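Local coordinates for protein dally-like, isoform A (PDB 6XTZ) that probably acts as a cell-surface glypican proteoglycan that shields the palmitoleate lipid of Wnt, its core domain here binding O-palmitoleoyl serine, at residues A[195-207]-A[276-289]. The protein carries 5 engineered substitutions. Residues are numbered along the deposited sequence; the frame is centred on the assembly and turned at random.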
loop_
_atom_site.group_PDB
_atom_site.type_symbol
_atom_site.label_atom_id
_atom_site.label_comp_id
_atom_site.label_asym_id
_atom_site.label_seq_id
_atom_site.Cartn_x
_atom_site.Cartn_y
_atom_site.Cartn_z
ATOM N N ARG A 195 -11.356 0.974 -17.826
ATOM C CA ARG A 195 -11.496 0.820 -16.380
ATOM C C ARG A 195 -10.693 -0.369 -15.873
ATOM O O ARG A 195 -10.053 -0.293 -14.817
ATOM C CB ARG A 195 -12.966 0.650 -16.005
ATOM C CG ARG A 195 -13.836 1.874 -16.203
ATOM C CD ARG A 195 -15.292 1.476 -16.047
ATOM N NE ARG A 195 -16.194 2.620 -15.972
ATOM C CZ ARG A 195 -17.511 2.512 -15.843
ATOM N NH1 ARG A 195 -18.074 1.314 -15.773
ATOM N NH2 ARG A 195 -18.267 3.600 -15.777
ATOM N N SER A 196 -10.716 -1.480 -16.613
ATOM C CA SER A 196 -10.038 -2.691 -16.165
ATOM C C SER A 196 -8.527 -2.495 -16.123
ATOM O O SER A 196 -7.868 -2.883 -15.152
ATOM C CB SER A 196 -10.405 -3.861 -17.077
ATOM O OG SER A 196 -9.900 -5.080 -16.563
ATOM N N PHE A 197 -7.960 -1.886 -17.167
ATOM C CA PHE A 197 -6.512 -1.720 -17.224
ATOM C C PHE A 197 -6.023 -0.675 -16.229
ATOM O O PHE A 197 -4.937 -0.820 -15.654
ATOM C CB PHE A 197 -6.082 -1.359 -18.645
ATOM C CG PHE A 197 -5.802 -2.553 -19.509
ATOM C CD1 PHE A 197 -6.834 -3.217 -20.154
ATOM C CD2 PHE A 197 -4.507 -3.018 -19.670
ATOM C CE1 PHE A 197 -6.578 -4.321 -20.946
ATOM C CE2 PHE A 197 -4.245 -4.121 -20.462
ATOM C CZ PHE A 197 -5.281 -4.773 -21.099
ATOM N N VAL A 198 -6.803 0.386 -16.012
ATOM C CA VAL A 198 -6.419 1.388 -15.022
ATOM C C VAL A 198 -6.459 0.790 -13.621
ATOM O O VAL A 198 -5.533 0.972 -12.825
ATOM C CB VAL A 198 -7.318 2.632 -15.133
ATOM C CG1 VAL A 198 -7.014 3.605 -14.004
ATOM C CG2 VAL A 198 -7.119 3.308 -16.478
ATOM N N ALA A 199 -7.528 0.056 -13.303
ATOM C CA ALA A 199 -7.634 -0.557 -11.984
ATOM C C ALA A 199 -6.563 -1.622 -11.778
ATOM O O ALA A 199 -6.019 -1.756 -10.676
ATOM C CB ALA A 199 -9.028 -1.152 -11.789
ATOM N N THR A 200 -6.242 -2.382 -12.827
ATOM C CA THR A 200 -5.249 -3.444 -12.694
ATOM C C THR A 200 -3.856 -2.868 -12.471
ATOM O O THR A 200 -3.122 -3.317 -11.581
ATOM C CB THR A 200 -5.267 -4.341 -13.932
ATOM O OG1 THR A 200 -6.593 -4.849 -14.135
ATOM C CG2 THR A 200 -4.304 -5.505 -13.759
ATOM N N ARG A 201 -3.473 -1.871 -13.269
ATOM C CA ARG A 201 -2.154 -1.266 -13.118
ATOM C C ARG A 201 -2.030 -0.540 -11.784
ATOM O O ARG A 201 -1.034 -0.702 -11.070
ATOM C CB ARG A 201 -1.874 -0.311 -14.277
ATOM C CG ARG A 201 -0.720 0.636 -14.005
ATOM C CD ARG A 201 -0.342 1.452 -15.228
ATOM N NE ARG A 201 0.607 2.508 -14.885
ATOM C CZ ARG A 201 1.917 2.326 -14.746
ATOM N NH1 ARG A 201 2.447 1.122 -14.920
ATOM N NH2 ARG A 201 2.699 3.349 -14.431
ATOM N N THR A 202 -3.037 0.262 -11.431
ATOM C CA THR A 202 -2.976 1.032 -10.192
ATOM C C THR A 202 -2.890 0.119 -8.974
ATOM O O THR A 202 -2.199 0.434 -7.999
ATOM C CB THR A 202 -4.189 1.955 -10.091
ATOM O OG1 THR A 202 -4.263 2.776 -11.265
ATOM C CG2 THR A 202 -4.090 2.849 -8.862
ATOM N N TYR A 203 -3.581 -1.023 -9.018
ATOM C CA TYR A 203 -3.548 -1.970 -7.908
ATOM C C TYR A 203 -2.120 -2.423 -7.620
ATOM O O TYR A 203 -1.663 -2.394 -6.471
ATOM C CB TYR A 203 -4.442 -3.164 -8.242
ATOM C CG TYR A 203 -4.752 -4.093 -7.090
ATOM C CD1 TYR A 203 -5.598 -3.699 -6.062
ATOM C CD2 TYR A 203 -4.230 -5.380 -7.052
ATOM C CE1 TYR A 203 -5.897 -4.553 -5.018
ATOM C CE2 TYR A 203 -4.522 -6.240 -6.012
ATOM C CZ TYR A 203 -5.356 -5.821 -4.997
ATOM O OH TYR A 203 -5.653 -6.673 -3.960
ATOM N N GLY A 204 -1.393 -2.837 -8.662
ATOM C CA GLY A 204 -0.010 -3.240 -8.478
ATOM C C GLY A 204 0.943 -2.091 -8.234
ATOM O O GLY A 204 1.915 -2.240 -7.486
ATOM N N GLN A 205 0.693 -0.937 -8.853
ATOM C CA GLN A 205 1.592 0.198 -8.662
ATOM C C GLN A 205 1.461 0.782 -7.259
ATOM O O GLN A 205 2.465 1.134 -6.629
ATOM C CB GLN A 205 1.325 1.276 -9.713
ATOM C CG GLN A 205 1.721 0.877 -11.123
ATOM C CD GLN A 205 3.204 0.616 -11.263
ATOM O OE1 GLN A 205 4.023 1.233 -10.582
ATOM N NE2 GLN A 205 3.560 -0.312 -12.145
ATOM N N ALA A 206 0.229 0.891 -6.755
ATOM C CA ALA A 206 0.028 1.389 -5.399
ATOM C C ALA A 206 0.620 0.435 -4.370
ATOM O O ALA A 206 1.161 0.872 -3.349
ATOM C CB ALA A 206 -1.460 1.617 -5.133
ATOM N N LEU A 207 0.523 -0.873 -4.619
ATOM C CA LEU A 207 1.119 -1.837 -3.701
ATOM C C LEU A 207 2.639 -1.716 -3.691
ATOM O O LEU A 207 3.272 -1.870 -2.640
ATOM C CB LEU A 207 0.692 -3.256 -4.075
ATOM C CG LEU A 207 1.263 -4.378 -3.202
ATOM C CD1 LEU A 207 0.847 -4.200 -1.747
ATOM C CD2 LEU A 207 0.837 -5.740 -3.722
ATOM N N MET A 276 -7.342 -0.007 -1.345
ATOM C CA MET A 276 -6.897 -1.241 -1.987
ATOM C C MET A 276 -7.989 -2.299 -1.970
ATOM O O MET A 276 -8.156 -3.045 -2.941
ATOM C CB MET A 276 -5.637 -1.770 -1.301
ATOM C CG MET A 276 -4.375 -1.027 -1.674
ATOM S SD MET A 276 -3.790 -1.407 -3.334
ATOM C CE MET A 276 -3.279 -3.108 -3.126
ATOM N N ASP A 277 -8.736 -2.392 -0.867
ATOM C CA ASP A 277 -9.809 -3.375 -0.788
ATOM C C ASP A 277 -10.944 -3.038 -1.745
ATOM O O ASP A 277 -11.620 -3.943 -2.248
ATOM C CB ASP A 277 -10.327 -3.474 0.646
ATOM C CG ASP A 277 -11.232 -4.671 0.858
ATOM O OD1 ASP A 277 -10.717 -5.808 0.896
ATOM O OD2 ASP A 277 -12.458 -4.477 0.989
ATOM N N LYS A 278 -11.164 -1.748 -2.011
ATOM C CA LYS A 278 -12.189 -1.355 -2.973
ATOM C C LYS A 278 -11.775 -1.709 -4.395
ATOM O O LYS A 278 -12.591 -2.205 -5.180
ATOM C CB LYS A 278 -12.478 0.141 -2.854
ATOM C CG LYS A 278 -13.389 0.516 -1.700
ATOM C CD LYS A 278 -13.864 1.956 -1.833
ATOM C CE LYS A 278 -14.969 2.275 -0.840
ATOM N NZ LYS A 278 -15.512 3.648 -1.035
ATOM N N VAL A 279 -10.512 -1.455 -4.748
ATOM C CA VAL A 279 -10.036 -1.802 -6.083
ATOM C C VAL A 279 -10.005 -3.314 -6.261
ATOM O O VAL A 279 -10.379 -3.837 -7.317
ATOM C CB VAL A 279 -8.658 -1.166 -6.338
ATOM C CG1 VAL A 279 -8.085 -1.645 -7.663
ATOM C CG2 VAL A 279 -8.771 0.351 -6.323
ATOM N N ALA A 280 -9.569 -4.043 -5.228
ATOM C CA ALA A 280 -9.605 -5.501 -5.284
ATOM C C ALA A 280 -11.024 -6.018 -5.469
ATOM O O ALA A 280 -11.228 -7.059 -6.105
ATOM C CB ALA A 280 -8.987 -6.093 -4.016
ATOM N N GLU A 281 -12.016 -5.311 -4.920
ATOM C CA GLU A 281 -13.405 -5.687 -5.151
ATOM C C GLU A 281 -13.777 -5.521 -6.619
ATOM O O GLU A 281 -14.483 -6.362 -7.189
ATOM C CB GLU A 281 -14.326 -4.848 -4.264
ATOM C CG GLU A 281 -15.787 -5.268 -4.296
ATOM C CD GLU A 281 -16.687 -4.293 -3.562
ATOM O OE1 GLU A 281 -16.939 -3.193 -4.098
ATOM O OE2 GLU A 281 -17.135 -4.622 -2.444
ATOM N N ARG A 282 -13.306 -4.441 -7.246
ATOM C CA ARG A 282 -13.557 -4.230 -8.667
ATOM C C ARG A 282 -12.842 -5.272 -9.517
ATOM O O ARG A 282 -13.423 -5.809 -10.470
ATOM C CB ARG A 282 -13.114 -2.824 -9.069
ATOM C CG ARG A 282 -13.981 -1.711 -8.519
ATOM C CD ARG A 282 -15.257 -1.554 -9.325
ATOM N NE ARG A 282 -15.999 -0.359 -8.940
ATOM C CZ ARG A 282 -17.062 -0.362 -8.143
ATOM N NH1 ARG A 282 -17.514 -1.505 -7.644
ATOM N NH2 ARG A 282 -17.671 0.776 -7.844
ATOM N N LEU A 283 -11.581 -5.570 -9.190
ATOM C CA LEU A 283 -10.806 -6.515 -9.986
ATOM C C LEU A 283 -11.386 -7.921 -9.928
ATOM O O LEU A 283 -11.264 -8.678 -10.895
ATOM C CB LEU A 283 -9.352 -6.526 -9.519
ATOM C CG LEU A 283 -8.577 -5.229 -9.745
ATOM C CD1 LEU A 283 -7.141 -5.379 -9.265
ATOM C CD2 LEU A 283 -8.619 -4.843 -11.216
ATOM N N LEU A 284 -12.008 -8.290 -8.813
ATOM C CA LEU A 284 -12.663 -9.583 -8.692
ATOM C C LEU A 284 -14.100 -9.560 -9.193
ATOM O O LEU A 284 -14.755 -10.607 -9.203
ATOM C CB LEU A 284 -12.633 -10.057 -7.236
ATOM C CG LEU A 284 -11.242 -10.274 -6.633
ATOM C CD1 LEU A 284 -11.334 -10.537 -5.140
ATOM C CD2 LEU A 284 -10.527 -11.417 -7.338
ATOM N N GLY A 285 -14.601 -8.398 -9.609
ATOM C CA GLY A 285 -15.970 -8.286 -10.069
ATOM C C GLY A 285 -16.121 -7.556 -11.387
ATOM O O GLY A 285 -15.723 -8.069 -12.437
ATOM N N SER A 286 -16.675 -6.341 -11.333
ATOM C CA SER A 286 -17.079 -5.640 -12.549
ATOM C C SER A 286 -15.890 -5.340 -13.454
ATOM O O SER A 286 -15.984 -5.473 -14.679
ATOM C CB SER A 286 -17.804 -4.344 -12.188
ATOM O OG SER A 286 -18.783 -4.571 -11.191
ATOM N N PHE A 287 -14.766 -4.928 -12.875
ATOM C CA PHE A 287 -13.616 -4.505 -13.660
ATOM C C PHE A 287 -12.707 -5.663 -14.049
ATOM O O PHE A 287 -11.618 -5.424 -14.582
ATOM C CB PHE A 287 -12.813 -3.447 -12.898
ATOM C CG PHE A 287 -13.504 -2.113 -12.787
ATOM C CD1 PHE A 287 -14.751 -1.905 -13.358
ATOM C CD2 PHE A 287 -12.896 -1.062 -12.122
ATOM C CE1 PHE A 287 -15.380 -0.678 -13.254
ATOM C CE2 PHE A 287 -13.518 0.165 -12.017
ATOM C CZ PHE A 287 -14.761 0.359 -12.583
ATOM N N ASN A 288 -13.121 -6.901 -13.794
ATOM C CA ASN A 288 -12.293 -8.048 -14.137
ATOM C C ASN A 288 -12.099 -8.125 -15.646
ATOM O O ASN A 288 -13.064 -8.065 -16.414
ATOM C CB ASN A 288 -12.931 -9.334 -13.611
ATOM C CG ASN A 288 -11.965 -10.502 -13.603
ATOM O OD1 ASN A 288 -11.283 -10.768 -14.592
ATOM N ND2 ASN A 288 -11.893 -11.201 -12.475
ATOM N N ILE A 289 -10.840 -8.257 -16.069
ATOM C CA ILE A 289 -10.529 -8.274 -17.493
ATOM C C ILE A 289 -11.094 -9.512 -18.177
ATOM O O ILE A 289 -11.246 -9.525 -19.404
ATOM C CB ILE A 289 -9.006 -8.166 -17.701
ATOM C CG1 ILE A 289 -8.687 -7.750 -19.138
ATOM C CG2 ILE A 289 -8.321 -9.482 -17.358
ATOM C CD1 ILE A 289 -9.338 -6.453 -19.558
HETATM O O HOH W 1 -8.428 -7.689 -14.281
#
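M276 bends at chi2 and chi3 to bring CE over one face of the Y203 ring, 3.9 Å from M276 CE to the ring centroid, with SD oblique to the ring in a Met-aromatic contact. V279 sends CG1 between A199 and the Y203 ring, 3.6 Å from V279 CG1 to Y203 CD1, while the methyl of A280 meets the hydroxyl end of the tyrosine. L283 splits its branches: CD1 lies over the ring face opposite M276 CE, and CD2 packs 3.8 Å from A199 CB. CG of Y203 stands anti to the backbone N (chi1 -168°), which carries the ring out toward the other helix, where it sits as a knob among M276, V279, A280 and L283. The type I turn G285–N288 follows, its F287 ring clamped between R282 CD on one face and R195 CB on the other, the latter 3.8 Å from the F287 centroid; A199 CB touches the ring edge. The carbonyl of F287 accepts a hydrogen bond from S196, 2.6 Å from OG to O, with the donor tilted 23° from the carbonyl plane. N288 turns away and caps V290 N. I289, just after the turn, brings CD1 against S196 and F197, its N donates to a water that bonds weakly to T200 OG1, and it lines the palmitoleoyl pocket, which places this end of the contact beside the lipid site. Segments 195-207 and 276-283, from helices 185-216 and 263-283 of the all-helical glypican core, run obliquely antiparallel (139° between their directions), with axes 9.8 Å apart at closest approach; helix 441-455 packs on Y203 and A280, helix 51-110 on F197 and T200, helix 118-134 also on F197, and helix 513-538 on M276 and T202.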